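Enoyl-CoA hydratase/isomerase family protein (Pseudomonas syringae pv. tomato, PDB 3OT6) probably catalyses a reaction on an acyl-CoA thioester, as relatives with the crotonase fold do, though its own substrate is not established. Local coordinates at residues S9-L12 against A17-T20; K67-T70 against A75-N78; S115-I120 against K207-V212; F156-S159 against A163-F166. All coordinates share one frame; numbering follows the deposited sequence.

Contact 1. Residues S9-L12 against A17-T20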
ATOM      1  N   SER A   9      12.726   2.576   7.386  1.00 28.41           N
ATOM      2  CA  SER A   9      14.170   2.379   7.145  1.00 29.19           C
ATOM      3  C   SER A   9      14.446   2.046   5.656  1.00 30.19           C
ATOM      4  O   SER A   9      13.618   1.397   4.980  1.00 31.66           O
ATOM      5  CB  SER A   9      14.725   1.287   8.027  1.00 28.06           C
ATOM      6  OG  SER A   9      14.136   0.066   7.608  1.00 30.16           O
ATOM      7  N   TYR A  10      15.579   2.493   5.121  1.00 30.22           N
ATOM      8  CA  TYR A  10      15.912   2.166   3.744  1.00 30.52           C
ATOM      9  C   TYR A  10      17.149   1.286   3.676  1.00 31.00           C
ATOM     10  O   TYR A  10      18.221   1.673   4.055  1.00 29.76           O
ATOM     11  CB  TYR A  10      16.140   3.456   2.978  1.00 30.77           C
ATOM     12  CG  TYR A  10      16.441   3.302   1.507  1.00 32.13           C
ATOM     13  CD1 TYR A  10      15.421   3.385   0.555  1.00 33.55           C
ATOM     14  CD2 TYR A  10      17.755   3.127   1.052  1.00 34.56           C
ATOM     15  CE1 TYR A  10      15.691   3.251  -0.803  1.00 36.52           C
ATOM     16  CE2 TYR A  10      18.028   2.996  -0.308  1.00 36.36           C
ATOM     17  CZ  TYR A  10      16.992   3.050  -1.219  1.00 37.28           C
ATOM     18  OH  TYR A  10      17.247   2.934  -2.548  1.00 40.15           O
ATOM     19  N   HIS A  11      17.045   0.109   3.130  1.00 32.92           N
ATOM     20  CA  HIS A  11      18.288  -0.596   2.895  1.00 35.36           C
ATOM     21  C   HIS A  11      18.385  -1.110   1.455  1.00 33.65           C
ATOM     22  O   HIS A  11      17.507  -1.779   1.005  1.00 33.34           O
ATOM     23  CB  HIS A  11      18.519  -1.676   3.981  1.00 36.87           C
ATOM     24  CG  HIS A  11      19.021  -2.987   3.440  1.00 46.88           C
ATOM     25  ND1 HIS A  11      20.363  -3.340   3.449  1.00 52.96           N
ATOM     26  CD2 HIS A  11      18.357  -4.033   2.858  1.00 53.93           C
ATOM     27  CE1 HIS A  11      20.497  -4.542   2.895  1.00 58.77           C
ATOM     28  NE2 HIS A  11      19.296  -4.985   2.530  1.00 56.90           N
ATOM     29  N   LEU A  12      19.477  -0.803   0.751  1.00 33.50           N
ATOM     30  CA  LEU A  12      19.714  -1.303  -0.635  1.00 32.19           C
ATOM     31  C   LEU A  12      20.695  -2.515  -0.687  1.00 33.07           C
ATOM     32  O   LEU A  12      21.782  -2.495  -0.124  1.00 34.06           O
ATOM     33  CB  LEU A  12      20.169  -0.143  -1.513  1.00 30.17           C
ATOM     34  CG  LEU A  12      20.695  -0.418  -2.925  1.00 28.54           C
ATOM     35  CD1 LEU A  12      19.591  -0.867  -3.829  1.00 22.09           C
ATOM     36  CD2 LEU A  12      21.463   0.826  -3.492  1.00 21.82           C
ATOM     37  N   ALA A  17      15.626  -2.414  -2.980  1.00 28.29           N
ATOM     38  CA  ALA A  17      15.543  -1.493  -1.832  1.00 27.51           C
ATOM     39  C   ALA A  17      14.373  -1.922  -0.937  1.00 28.59           C
ATOM     40  O   ALA A  17      13.200  -1.863  -1.362  1.00 30.24           O
ATOM     41  CB  ALA A  17      15.369  -0.041  -2.293  1.00 26.04           C
ATOM     42  N   THR A  18      14.681  -2.399   0.273  1.00 28.58           N
ATOM     43  CA  THR A  18      13.683  -2.770   1.251  1.00 28.03           C
ATOM     44  C   THR A  18      13.343  -1.524   2.039  1.00 27.95           C
ATOM     45  O   THR A  18      14.249  -0.899   2.620  1.00 27.63           O
ATOM     46  CB  THR A  18      14.165  -3.856   2.188  1.00 27.92           C
ATOM     47  OG1 THR A  18      14.521  -5.021   1.440  1.00 29.11           O
ATOM     48  CG2 THR A  18      13.054  -4.257   3.127  1.00 29.00           C
ATOM     49  N   LEU A  19      12.046  -1.146   2.009  1.00 27.51           N
ATOM     50  CA  LEU A  19      11.453  -0.050   2.826  1.00 26.29           C
ATOM     51  C   LEU A  19      10.682  -0.684   3.959  1.00 26.76           C
ATOM     52  O   LEU A  19       9.682  -1.403   3.742  1.00 26.79           O
ATOM     53  CB  LEU A  19      10.581   0.848   1.967  1.00 25.90           C
ATOM     54  CG  LEU A  19      11.345   1.866   1.055  1.00 26.32           C
ATOM     55  CD1 LEU A  19      12.380   1.230   0.113  1.00 27.19           C
ATOM     56  CD2 LEU A  19      10.440   2.735   0.265  1.00 21.22           C
ATOM     57  N   THR A  20      11.197  -0.522   5.178  1.00 26.92           N
ATOM     58  CA  THR A  20      10.598  -1.212   6.320  1.00 27.24           C
ATOM     59  C   THR A  20       9.851  -0.186   7.132  1.00 28.41           C
ATOM     60  O   THR A  20      10.469   0.778   7.606  1.00 30.05           O
ATOM     61  CB  THR A  20      11.611  -1.896   7.196  1.00 26.95           C
ATOM     62  OG1 THR A  20      12.353  -2.838   6.405  1.00 27.84           O
ATOM     63  CG2 THR A  20      10.894  -2.655   8.294  1.00 25.35           C
TER
HETATM   64  O   HOH W   1      14.641  -1.561   5.400  1.00 23.01           O

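Contact 2. Residues K67-T70 against A75-N78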
ATOM      1  N   LYS A  67      -5.409   9.053  15.916  1.00 36.60           N
ATOM      2  CA  LYS A  67      -5.114  10.229  16.682  1.00 37.61           C
ATOM      3  C   LYS A  67      -5.049  11.474  15.777  1.00 35.77           C
ATOM      4  O   LYS A  67      -5.788  12.411  16.000  1.00 36.38           O
ATOM      5  CB  LYS A  67      -3.840   9.970  17.499  1.00 39.44           C
ATOM      6  CG  LYS A  67      -3.556  10.982  18.607  1.00 46.23           C
ATOM      7  CD  LYS A  67      -2.675  12.164  18.091  1.00 56.32           C
ATOM      8  CE  LYS A  67      -2.368  13.193  19.227  1.00 60.84           C
ATOM      9  NZ  LYS A  67      -2.164  12.497  20.563  1.00 58.89           N
ATOM     10  N   VAL A  68      -4.235  11.462  14.715  1.00 34.31           N
ATOM     11  CA  VAL A  68      -4.237  12.558  13.735  1.00 32.12           C
ATOM     12  C   VAL A  68      -5.581  12.779  13.072  1.00 33.39           C
ATOM     13  O   VAL A  68      -6.004  13.937  12.916  1.00 33.56           O
ATOM     14  CB  VAL A  68      -3.139  12.425  12.638  1.00 31.57           C
ATOM     15  CG1 VAL A  68      -3.264  13.535  11.553  1.00 28.92           C
ATOM     16  CG2 VAL A  68      -1.805  12.468  13.253  1.00 27.68           C
HETATM   17  N   MSE A  69      -6.250  11.685  12.697  1.00 33.86           N
HETATM   18  CA  MSE A  69      -7.541  11.737  11.976  1.00 35.04           C
HETATM   19  C   MSE A  69      -8.639  12.461  12.729  1.00 34.71           C
HETATM   20  O   MSE A  69      -9.451  13.194  12.149  1.00 34.06           O
HETATM   21  CB  MSE A  69      -8.013  10.317  11.606  1.00 35.03           C
HETATM   22  CG  MSE A  69      -7.211   9.703  10.403  1.00 39.93           C
HETATM   23 SE   MSE A  69      -7.664  10.493   8.672  1.00 45.71          SE
HETATM   24  CE  MSE A  69      -9.585  10.406   8.844  1.00 42.49           C
ATOM     25  N   THR A  70      -8.651  12.224  14.034  1.00 35.11           N
ATOM     26  CA  THR A  70      -9.685  12.758  14.900  1.00 35.53           C
ATOM     27  C   THR A  70      -9.271  14.082  15.532  1.00 35.61           C
ATOM     28  O   THR A  70     -10.038  14.666  16.262  1.00 37.34           O
ATOM     29  CB  THR A  70     -10.134  11.717  15.978  1.00 35.35           C
ATOM     30  OG1 THR A  70      -9.001  11.251  16.747  1.00 34.33           O
ATOM     31  CG2 THR A  70     -10.870  10.540  15.305  1.00 34.50           C
ATOM     32  N   ALA A  75      -6.628  18.289   9.592  1.00 30.63           N
ATOM     33  CA  ALA A  75      -5.579  17.325   9.754  1.00 29.64           C
ATOM     34  C   ALA A  75      -6.029  16.053   9.077  1.00 30.21           C
ATOM     35  O   ALA A  75      -5.252  15.424   8.434  1.00 31.56           O
ATOM     36  CB  ALA A  75      -5.342  17.083  11.196  1.00 28.78           C
ATOM     37  N   ALA A  76      -7.302  15.671   9.208  1.00 30.48           N
ATOM     38  CA  ALA A  76      -7.824  14.483   8.557  1.00 29.06           C
ATOM     39  C   ALA A  76      -7.754  14.672   7.055  1.00 29.19           C
ATOM     40  O   ALA A  76      -7.346  13.774   6.334  1.00 30.39           O
ATOM     41  CB  ALA A  76      -9.232  14.239   8.989  1.00 28.49           C
ATOM     42  N   ILE A  77      -8.123  15.848   6.580  1.00 28.89           N
ATOM     43  CA  ILE A  77      -8.180  16.104   5.164  1.00 28.59           C
ATOM     44  C   ILE A  77      -6.772  16.076   4.539  1.00 29.71           C
ATOM     45  O   ILE A  77      -6.601  15.537   3.418  1.00 30.32           O
ATOM     46  CB  ILE A  77      -8.868  17.419   4.879  1.00 28.23           C
ATOM     47  CG1 ILE A  77     -10.384  17.261   5.064  1.00 29.04           C
ATOM     48  CG2 ILE A  77      -8.521  17.957   3.457  1.00 26.19           C
ATOM     49  CD1 ILE A  77     -11.163  18.611   4.970  1.00 33.00           C
ATOM     50  N   ASN A  78      -5.785  16.587   5.273  1.00 28.34           N
ATOM     51  CA  ASN A  78      -4.474  16.722   4.741  1.00 29.06           C
ATOM     52  C   ASN A  78      -3.799  15.355   4.832  1.00 28.65           C
ATOM     53  O   ASN A  78      -3.033  14.956   3.929  1.00 28.67           O
ATOM     54  CB  ASN A  78      -3.657  17.817   5.464  1.00 29.78           C
ATOM     55  CG  ASN A  78      -2.144  17.636   5.237  1.00 37.03           C
ATOM     56  OD1 ASN A  78      -1.411  17.023   6.092  1.00 41.66           O
ATOM     57  ND2 ASN A  78      -1.664  18.080   4.032  1.00 38.86           N
TER

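Contact 3. Residues S115-I120 against K207-V212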
ATOM      1  N   SER A 115      -1.628  -0.635  -4.220  1.00 19.68           N
ATOM      2  CA  SER A 115      -0.898   0.455  -4.832  1.00 20.31           C
ATOM      3  C   SER A 115       0.428  -0.039  -5.447  1.00 20.32           C
ATOM      4  O   SER A 115       1.282   0.752  -5.750  1.00 21.83           O
ATOM      5  CB  SER A 115      -0.558   1.474  -3.751  1.00 20.60           C
ATOM      6  OG  SER A 115      -1.741   2.015  -3.214  1.00 25.41           O
ATOM      7  N   ALA A 116       0.612  -1.333  -5.609  1.00 18.99           N
ATOM      8  CA  ALA A 116       1.927  -1.889  -5.845  1.00 18.40           C
ATOM      9  C   ALA A 116       1.849  -2.773  -7.103  1.00 18.89           C
ATOM     10  O   ALA A 116       0.750  -3.036  -7.658  1.00 18.51           O
ATOM     11  CB  ALA A 116       2.330  -2.765  -4.621  1.00 15.74           C
ATOM     12  N   ASP A 117       2.999  -3.323  -7.474  1.00 19.05           N
ATOM     13  CA  ASP A 117       3.108  -4.129  -8.687  1.00 19.79           C
ATOM     14  C   ASP A 117       2.959  -5.620  -8.460  1.00 19.56           C
ATOM     15  O   ASP A 117       2.536  -6.322  -9.365  1.00 19.50           O
ATOM     16  CB  ASP A 117       4.376  -3.770  -9.399  1.00 19.61           C
ATOM     17  CG  ASP A 117       4.323  -2.338  -9.872  1.00 24.62           C
ATOM     18  OD1 ASP A 117       3.411  -2.071 -10.734  1.00 25.54           O
ATOM     19  OD2 ASP A 117       5.110  -1.493  -9.335  1.00 21.05           O
ATOM     20  N   TYR A 118       3.290  -6.064  -7.245  1.00 18.99           N
ATOM     21  CA  TYR A 118       3.260  -7.448  -6.857  1.00 18.58           C
ATOM     22  C   TYR A 118       3.049  -7.441  -5.319  1.00 20.14           C
ATOM     23  O   TYR A 118       3.682  -6.613  -4.590  1.00 20.91           O
ATOM     24  CB  TYR A 118       4.612  -8.187  -7.217  1.00 18.47           C
ATOM     25  CG  TYR A 118       4.392  -9.688  -7.191  1.00 13.69           C
ATOM     26  CD1 TYR A 118       4.019 -10.361  -8.352  1.00 13.14           C
ATOM     27  CD2 TYR A 118       4.418 -10.398  -5.999  1.00 14.45           C
ATOM     28  CE1 TYR A 118       3.722 -11.727  -8.349  1.00 17.85           C
ATOM     29  CE2 TYR A 118       4.118 -11.813  -5.964  1.00 14.35           C
ATOM     30  CZ  TYR A 118       3.760 -12.448  -7.148  1.00 18.48           C
ATOM     31  OH  TYR A 118       3.425 -13.780  -7.202  1.00 17.88           O
ATOM     32  N   ARG A 119       2.230  -8.359  -4.800  1.00 19.09           N
ATOM     33  CA  ARG A 119       1.925  -8.345  -3.353  1.00 18.05           C
ATOM     34  C   ARG A 119       2.057  -9.711  -2.786  1.00 18.28           C
ATOM     35  O   ARG A 119       1.489 -10.636  -3.310  1.00 19.38           O
ATOM     36  CB  ARG A 119       0.497  -7.840  -3.085  1.00 15.65           C
ATOM     37  CG  ARG A 119       0.274  -6.346  -3.369  1.00 14.20           C
ATOM     38  CD  ARG A 119      -0.087  -6.031  -4.820  1.00 16.76           C
ATOM     39  NE  ARG A 119      -0.880  -7.113  -5.418  1.00 13.50           N
ATOM     40  CZ  ARG A 119      -2.220  -7.185  -5.377  1.00 15.68           C
ATOM     41  NH1 ARG A 119      -2.947  -6.191  -4.834  1.00 13.40           N
ATOM     42  NH2 ARG A 119      -2.839  -8.257  -5.902  1.00  8.62           N
ATOM     43  N   ILE A 120       2.756  -9.851  -1.678  1.00 20.20           N
ATOM     44  CA  ILE A 120       2.932 -11.174  -1.033  1.00 21.11           C
ATOM     45  C   ILE A 120       2.545 -11.091   0.404  1.00 20.94           C
ATOM     46  O   ILE A 120       2.972 -10.160   1.127  1.00 21.52           O
ATOM     47  CB  ILE A 120       4.412 -11.660  -1.071  1.00 21.86           C
ATOM     48  CG1 ILE A 120       4.933 -11.597  -2.507  1.00 23.88           C
ATOM     49  CG2 ILE A 120       4.521 -13.106  -0.511  1.00 19.62           C
ATOM     50  CD1 ILE A 120       6.435 -12.050  -2.659  1.00 29.94           C
ATOM     51  N   LYS A 207       7.133   3.035 -18.961  1.00 22.41           N
ATOM     52  CA  LYS A 207       6.236   3.565 -19.955  1.00 23.66           C
ATOM     53  C   LYS A 207       4.929   2.756 -19.964  1.00 24.12           C
ATOM     54  O   LYS A 207       3.848   3.366 -19.997  1.00 24.36           O
ATOM     55  CB  LYS A 207       6.863   3.497 -21.366  1.00 25.10           C
ATOM     56  CG  LYS A 207       8.210   4.250 -21.648  1.00 29.64           C
ATOM     57  CD  LYS A 207       8.134   5.728 -21.290  1.00 41.43           C
ATOM     58  CE  LYS A 207       9.556   6.374 -21.163  1.00 46.41           C
ATOM     59  NZ  LYS A 207       9.487   7.828 -20.699  1.00 47.98           N
ATOM     60  N   THR A 208       5.003   1.404 -19.944  1.00 23.26           N
ATOM     61  CA  THR A 208       3.788   0.583 -19.950  1.00 22.95           C
ATOM     62  C   THR A 208       2.925   0.854 -18.671  1.00 23.90           C
ATOM     63  O   THR A 208       1.700   0.983 -18.747  1.00 23.90           O
ATOM     64  CB  THR A 208       4.112  -0.911 -20.119  1.00 23.11           C
ATOM     65  OG1 THR A 208       4.829  -1.093 -21.347  1.00 22.76           O
ATOM     66  CG2 THR A 208       2.827  -1.853 -20.143  1.00 18.45           C
ATOM     67  N   LYS A 209       3.568   0.993 -17.522  1.00 22.89           N
ATOM     68  CA  LYS A 209       2.861   1.295 -16.295  1.00 22.80           C
ATOM     69  C   LYS A 209       2.090   2.623 -16.385  1.00 23.37           C
ATOM     70  O   LYS A 209       0.861   2.689 -16.089  1.00 22.99           O
ATOM     71  CB  LYS A 209       3.862   1.306 -15.147  1.00 22.76           C
ATOM     72  CG  LYS A 209       3.316   1.692 -13.835  1.00 22.36           C
ATOM     73  CD  LYS A 209       4.375   1.753 -12.702  1.00 21.31           C
ATOM     74  CE  LYS A 209       5.212   0.493 -12.619  1.00 21.96           C
ATOM     75  NZ  LYS A 209       5.842   0.450 -11.322  1.00 22.65           N
ATOM     76  N   LEU A 210       2.769   3.702 -16.783  1.00 22.73           N
ATOM     77  CA  LEU A 210       2.019   4.946 -16.988  1.00 22.70           C
ATOM     78  C   LEU A 210       0.908   4.843 -18.081  1.00 22.27           C
ATOM     79  O   LEU A 210      -0.109   5.534 -17.989  1.00 22.02           O
ATOM     80  CB  LEU A 210       2.942   6.152 -17.236  1.00 22.11           C
ATOM     81  CG  LEU A 210       3.936   6.353 -16.077  1.00 25.95           C
ATOM     82  CD1 LEU A 210       4.821   7.588 -16.353  1.00 25.17           C
ATOM     83  CD2 LEU A 210       3.229   6.479 -14.719  1.00 19.76           C
ATOM     84  N   LYS A 211       1.119   4.040 -19.114  1.00 21.49           N
ATOM     85  CA  LYS A 211       0.153   3.968 -20.216  1.00 22.75           C
ATOM     86  C   LYS A 211      -1.046   3.148 -19.726  1.00 23.46           C
ATOM     87  O   LYS A 211      -2.197   3.555 -19.849  1.00 24.15           O
ATOM     88  CB  LYS A 211       0.780   3.310 -21.471  1.00 22.20           C
ATOM     89  CG  LYS A 211       0.227   3.618 -22.822  1.00 19.77           C
ATOM     90  CD  LYS A 211       1.195   3.012 -23.913  1.00 23.07           C
ATOM     91  CE  LYS A 211       0.623   3.052 -25.363  1.00 22.37           C
ATOM     92  NZ  LYS A 211       1.492   2.368 -26.486  1.00 20.00           N
ATOM     93  N   VAL A 212      -0.776   1.997 -19.134  1.00 23.22           N
ATOM     94  CA  VAL A 212      -1.859   1.151 -18.681  1.00 22.27           C
ATOM     95  C   VAL A 212      -2.676   1.907 -17.647  1.00 23.10           C
ATOM     96  O   VAL A 212      -3.916   1.851 -17.690  1.00 25.31           O
ATOM     97  CB  VAL A 212      -1.317  -0.153 -18.109  1.00 21.99           C
ATOM     98  CG1 VAL A 212      -2.309  -0.825 -17.167  1.00 18.85           C
ATOM     99  CG2 VAL A 212      -0.861  -1.061 -19.262  1.00 20.79           C
TER

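Contact 4. Residues F156-S159 against A163-F166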
ATOM      1  N   PHE A 156     -15.037  -7.007  -4.316  1.00 19.68           N
ATOM      2  CA  PHE A 156     -14.995  -5.535  -4.162  1.00 18.72           C
ATOM      3  C   PHE A 156     -16.152  -4.886  -3.340  1.00 19.40           C
ATOM      4  O   PHE A 156     -15.866  -4.112  -2.440  1.00 20.20           O
ATOM      5  CB  PHE A 156     -14.910  -4.896  -5.539  1.00 18.53           C
ATOM      6  CG  PHE A 156     -15.152  -3.418  -5.561  1.00 14.03           C
ATOM      7  CD1 PHE A 156     -14.159  -2.523  -5.136  1.00  9.20           C
ATOM      8  CD2 PHE A 156     -16.339  -2.915  -6.087  1.00 14.30           C
ATOM      9  CE1 PHE A 156     -14.362  -1.120  -5.159  1.00  7.11           C
ATOM     10  CE2 PHE A 156     -16.583  -1.502  -6.144  1.00 13.45           C
ATOM     11  CZ  PHE A 156     -15.562  -0.595  -5.684  1.00 13.34           C
ATOM     12  N   ASN A 157     -17.427  -5.153  -3.650  1.00 19.51           N
ATOM     13  CA  ASN A 157     -18.525  -4.659  -2.826  1.00 20.44           C
ATOM     14  C   ASN A 157     -18.400  -5.295  -1.385  1.00 21.57           C
ATOM     15  O   ASN A 157     -18.730  -4.672  -0.379  1.00 22.00           O
ATOM     16  CB  ASN A 157     -19.854  -4.992  -3.466  1.00 20.71           C
ATOM     17  CG  ASN A 157     -20.169  -6.492  -3.390  1.00 23.91           C
ATOM     18  OD1 ASN A 157     -20.974  -6.925  -2.553  1.00 25.24           O
ATOM     19  ND2 ASN A 157     -19.447  -7.289  -4.154  1.00 22.51           N
ATOM     20  N   ARG A 158     -17.881  -6.509  -1.260  1.00 22.23           N
ATOM     21  CA  ARG A 158     -17.868  -7.103   0.069  1.00 22.51           C
ATOM     22  C   ARG A 158     -16.791  -6.429   0.881  1.00 23.67           C
ATOM     23  O   ARG A 158     -16.948  -6.132   2.075  1.00 25.52           O
ATOM     24  CB  ARG A 158     -17.692  -8.602   0.001  1.00 20.68           C
ATOM     25  CG  ARG A 158     -19.004  -9.324  -0.354  1.00 22.42           C
ATOM     26  CD  ARG A 158     -18.767 -10.718  -1.000  1.00 22.77           C
ATOM     27  NE  ARG A 158     -17.750 -11.373  -0.225  1.00 23.58           N
ATOM     28  CZ  ARG A 158     -16.764 -12.098  -0.729  1.00 24.97           C
ATOM     29  NH1 ARG A 158     -16.668 -12.325  -2.027  1.00 20.98           N
ATOM     30  NH2 ARG A 158     -15.880 -12.609   0.102  1.00 24.77           N
ATOM     31  N   SER A 159     -15.687  -6.127   0.242  1.00 23.68           N
ATOM     32  CA  SER A 159     -14.608  -5.502   0.990  1.00 23.86           C
ATOM     33  C   SER A 159     -14.943  -4.047   1.410  1.00 23.46           C
ATOM     34  O   SER A 159     -14.755  -3.656   2.541  1.00 23.78           O
ATOM     35  CB  SER A 159     -13.325  -5.546   0.158  1.00 23.80           C
ATOM     36  OG  SER A 159     -12.290  -4.817   0.817  1.00 26.04           O
ATOM     37  N   ALA A 163     -17.344  -4.020   4.516  1.00 23.76           N
ATOM     38  CA  ALA A 163     -16.175  -4.173   5.405  1.00 23.43           C
ATOM     39  C   ALA A 163     -15.790  -5.660   5.660  1.00 23.01           C
ATOM     40  O   ALA A 163     -15.434  -6.053   6.747  1.00 23.94           O
ATOM     41  CB  ALA A 163     -16.452  -3.444   6.765  1.00 23.29           C
ATOM     42  N   GLU A 164     -15.866  -6.514   4.680  1.00 23.27           N
ATOM     43  CA  GLU A 164     -15.487  -7.866   4.972  1.00 23.48           C
ATOM     44  C   GLU A 164     -14.002  -7.965   5.221  1.00 23.27           C
ATOM     45  O   GLU A 164     -13.227  -7.439   4.435  1.00 21.51           O
ATOM     46  CB  GLU A 164     -15.861  -8.802   3.828  1.00 23.94           C
ATOM     47  CG  GLU A 164     -15.414 -10.232   4.091  1.00 23.50           C
ATOM     48  CD  GLU A 164     -16.131 -11.250   3.223  1.00 28.41           C
ATOM     49  OE1 GLU A 164     -17.192 -10.843   2.610  1.00 25.98           O
ATOM     50  OE2 GLU A 164     -15.620 -12.437   3.173  1.00 21.48           O
HETATM   51  N   MSE A 165     -13.630  -8.685   6.286  1.00 23.35           N
HETATM   52  CA  MSE A 165     -12.244  -8.980   6.569  1.00 23.85           C
HETATM   53  C   MSE A 165     -11.805 -10.325   6.027  1.00 24.59           C
HETATM   54  O   MSE A 165     -12.533 -11.301   6.107  1.00 24.45           O
HETATM   55  CB  MSE A 165     -11.940  -8.860   8.075  1.00 24.54           C
HETATM   56  CG  MSE A 165     -12.255  -7.476   8.651  1.00 24.67           C
HETATM   57 SE   MSE A 165     -11.444  -5.950   7.682  1.00 34.08          SE
HETATM   58  CE  MSE A 165      -9.690  -6.402   8.216  1.00 25.67           C
ATOM     59  N   PHE A 166     -10.587 -10.379   5.482  1.00 25.55           N
ATOM     60  CA  PHE A 166     -10.070 -11.604   4.816  1.00 25.80           C
ATOM     61  C   PHE A 166      -8.922 -12.215   5.588  1.00 27.57           C
ATOM     62  O   PHE A 166      -8.102 -11.533   6.248  1.00 28.25           O
ATOM     63  CB  PHE A 166      -9.637 -11.294   3.373  1.00 24.44           C
ATOM     64  CG  PHE A 166     -10.753 -10.721   2.540  1.00 23.67           C
ATOM     65  CD1 PHE A 166     -11.583 -11.560   1.791  1.00 22.32           C
ATOM     66  CD2 PHE A 166     -11.017  -9.362   2.551  1.00 19.67           C
ATOM     67  CE1 PHE A 166     -12.639 -11.057   1.061  1.00 22.90           C
ATOM     68  CE2 PHE A 166     -12.093  -8.843   1.836  1.00 22.08           C
ATOM     69  CZ  PHE A 166     -12.913  -9.699   1.088  1.00 22.80           C
TER
HETATM   70  O   HOH W   2     -12.647  -5.007   3.519  1.00 14.95           O

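Contact 1. Residues S9-L12 against A17-T20
Y10 and L19 meet on the inner face of an antiparallel beta hairpin, the edge of the crotonase-type sheet, and their side chains run side by side in the same direction. With CG anti to the backbone N (chi1 -177°), the Y10 ring extends alongside A17 and L19: CE1 lies 3.6 Å from A17 CB, and CD1 lies 3.8 Å from L19 CD1. Helix 31-46 packs on this side through Q43 and A44 against Y10 and through A40 and L41 against L19. The other face, carrying S9, H11, T18 and T20, is wetter. It is loose at H11, whose CD2 comes no closer than 4.2 Å to T18 OG1, but close where S9 OG lies 3.2 Å from T20 CB. Water 1 joins S9 OG, T20 OG1 and T18 O, donating to T18 O at 2.9 Å. Between the faces, S9 with T20 and H11 with T18 form two hydrogen-bonded pairs; H11 N to T18 O, 3.0 Å, is nearly straight at 171°. T18 O therefore serves both a backbone N-H and the water. The chemistry implies an amphipathic hairpin, mainly apolar toward the helix apart from the Y10 hydroxyl held by D47, and hydrated on its hydroxyl-bearing face.

Contact 2. Residues K67-T70 against A75-N78
V68 and M69 face A75 and A76 across a tight turn between two consecutive helices, 66-71 and 73-91, of the crotonase-like fold. The two larger side chains reach different alanines. V68 places CG1 anti to its own backbone N (chi1 175°), and this branch approaches the methyl of A75, with CG1 and CB 4.1 Å apart. The A75 methyl is directed toward the first helix and also lies near the V68 carbonyl, 3.6 Å from CB to O.

M69, a selenomethionine, starts out differently: its CB is directed away from the second helix, and the chain has to fold back. Bends at chi2 (-73°) and chi3 (-48°) bring SE alongside the A76 backbone, 4.0 Å from CA, and carry the terminal CE to the A76 methyl. No hydrogen bond crosses between the two segments, so the contact is one of apolar groups and of methyls laid against carbonyl oxygens. At the corner itself, S71 OG bonds to V68 O and S72 OG to A75 N, while L79 on the next turn of the long helix touches both V68 and M69. The small A76 side chain touches M69 at two points: its CB is 3.3 Å from M69 O and 3.9 Å from M69 CE.

Contact 3. Residues S115-I120 against K207-V212
K209 and D117 reach for each other from opposite directions over a long span, their CA atoms 9.3 Å apart. The lysine chain covers most of that distance. From CB, which is directed toward segment 115-120, CG continues anti to the backbone N (chi1 176°), and the next torsion is extended as well. CB, CG and CD meet nothing of 115-120 at close range; their part is to carry the chain outward from helix 202-230. A bend at chi3 (-51°) then turns the end of the chain, and CE arrives beside the carboxylate, 3.7 Å from D117 OD1 and 3.8 Å from OD2. NZ completes the path with a salt bridge of 2.9 Å to D117 OD2, approaching from above the carboxylate plane, 36° out of it.

Each end of this pair has further partners. NZ also donates to H93 O, with weaker bonds to F95 O and H205 NE2, while D117 OD2 accepts the I97 backbone N-H and OD1 pairs with R213 of the same C-terminal helix. The contact thus links the loop residue just ahead of strand 118-122, in the six-stranded sheet of the crotonase fold, to that helix. A buried lysine whose NZ is met by a carboxylate and backbone carbonyls, and a carboxylate shared between a lysine and an arginine, would probably favour the charged forms of both groups.

Contact 4. Residues F156-S159 against A163-F166
R158 holds the carboxylate of E164 through two nitrogens, NE to OE1 at 2.9 Å and NH2 to OE2 at 3.1 Å. Both oxygens lie close to the guanidinium plane, but the two nitrogens meet the carboxylate from above its own plane, and the flat groups are turned 52° against each other. The bend of the arginine at chi3 (45°) helps to bring NE and NH2 alongside the glutamate. A backbone bond repeats the pairing: E164 N donates to R158 O, 2.8 Å and 166° at the hydrogen.

This is the C-terminal end of helix 153-160, where the chain turns through A163, with positive phi, and heads into the short, weakly bonded edge strand at about 165-166 of the four-stranded sheet, held to that sheet by the backbone pairing of F166 with I128. Inside the turn, water 2 is hydrogen-bonded at 2.7 Å to each of S159 OG, S159 O and E164 O, bridging the helix end and the loop residue E164.

Beyond the polar groups comes the F166 ring. R158 NH2 and S159 CB both approach it at the edge, near its plane, with S159 CB 3.9 Å from CE2, while E164 CG lies 3.9 Å above one face, offset toward the rim. Further out, A171 and A174 of helix 168-174 pack against the same phenyl group, while L130, L151 and F176 touch S159.

From the N terminus, the chain first closes contact 1, a tight hairpin that forms one edge of the six-stranded sheet. Contact 2 follows in series as a second short loop, joining two consecutive helices at a corner, its centre about 27 Å from that of contact 1. Contact 3 is of another scale: it closes a loop of 86 residues, bringing the C-terminal helix 202-230 back to the loop residue just ahead of strand 118-122, in the same sheet that contact 1 borders. Contact 4 is nested inside that loop and ties a helix end to the edge of the four-stranded sheet. None of the contacts cross or touch. Three are local turns, and contact 3 alone joins distant parts of the sequence.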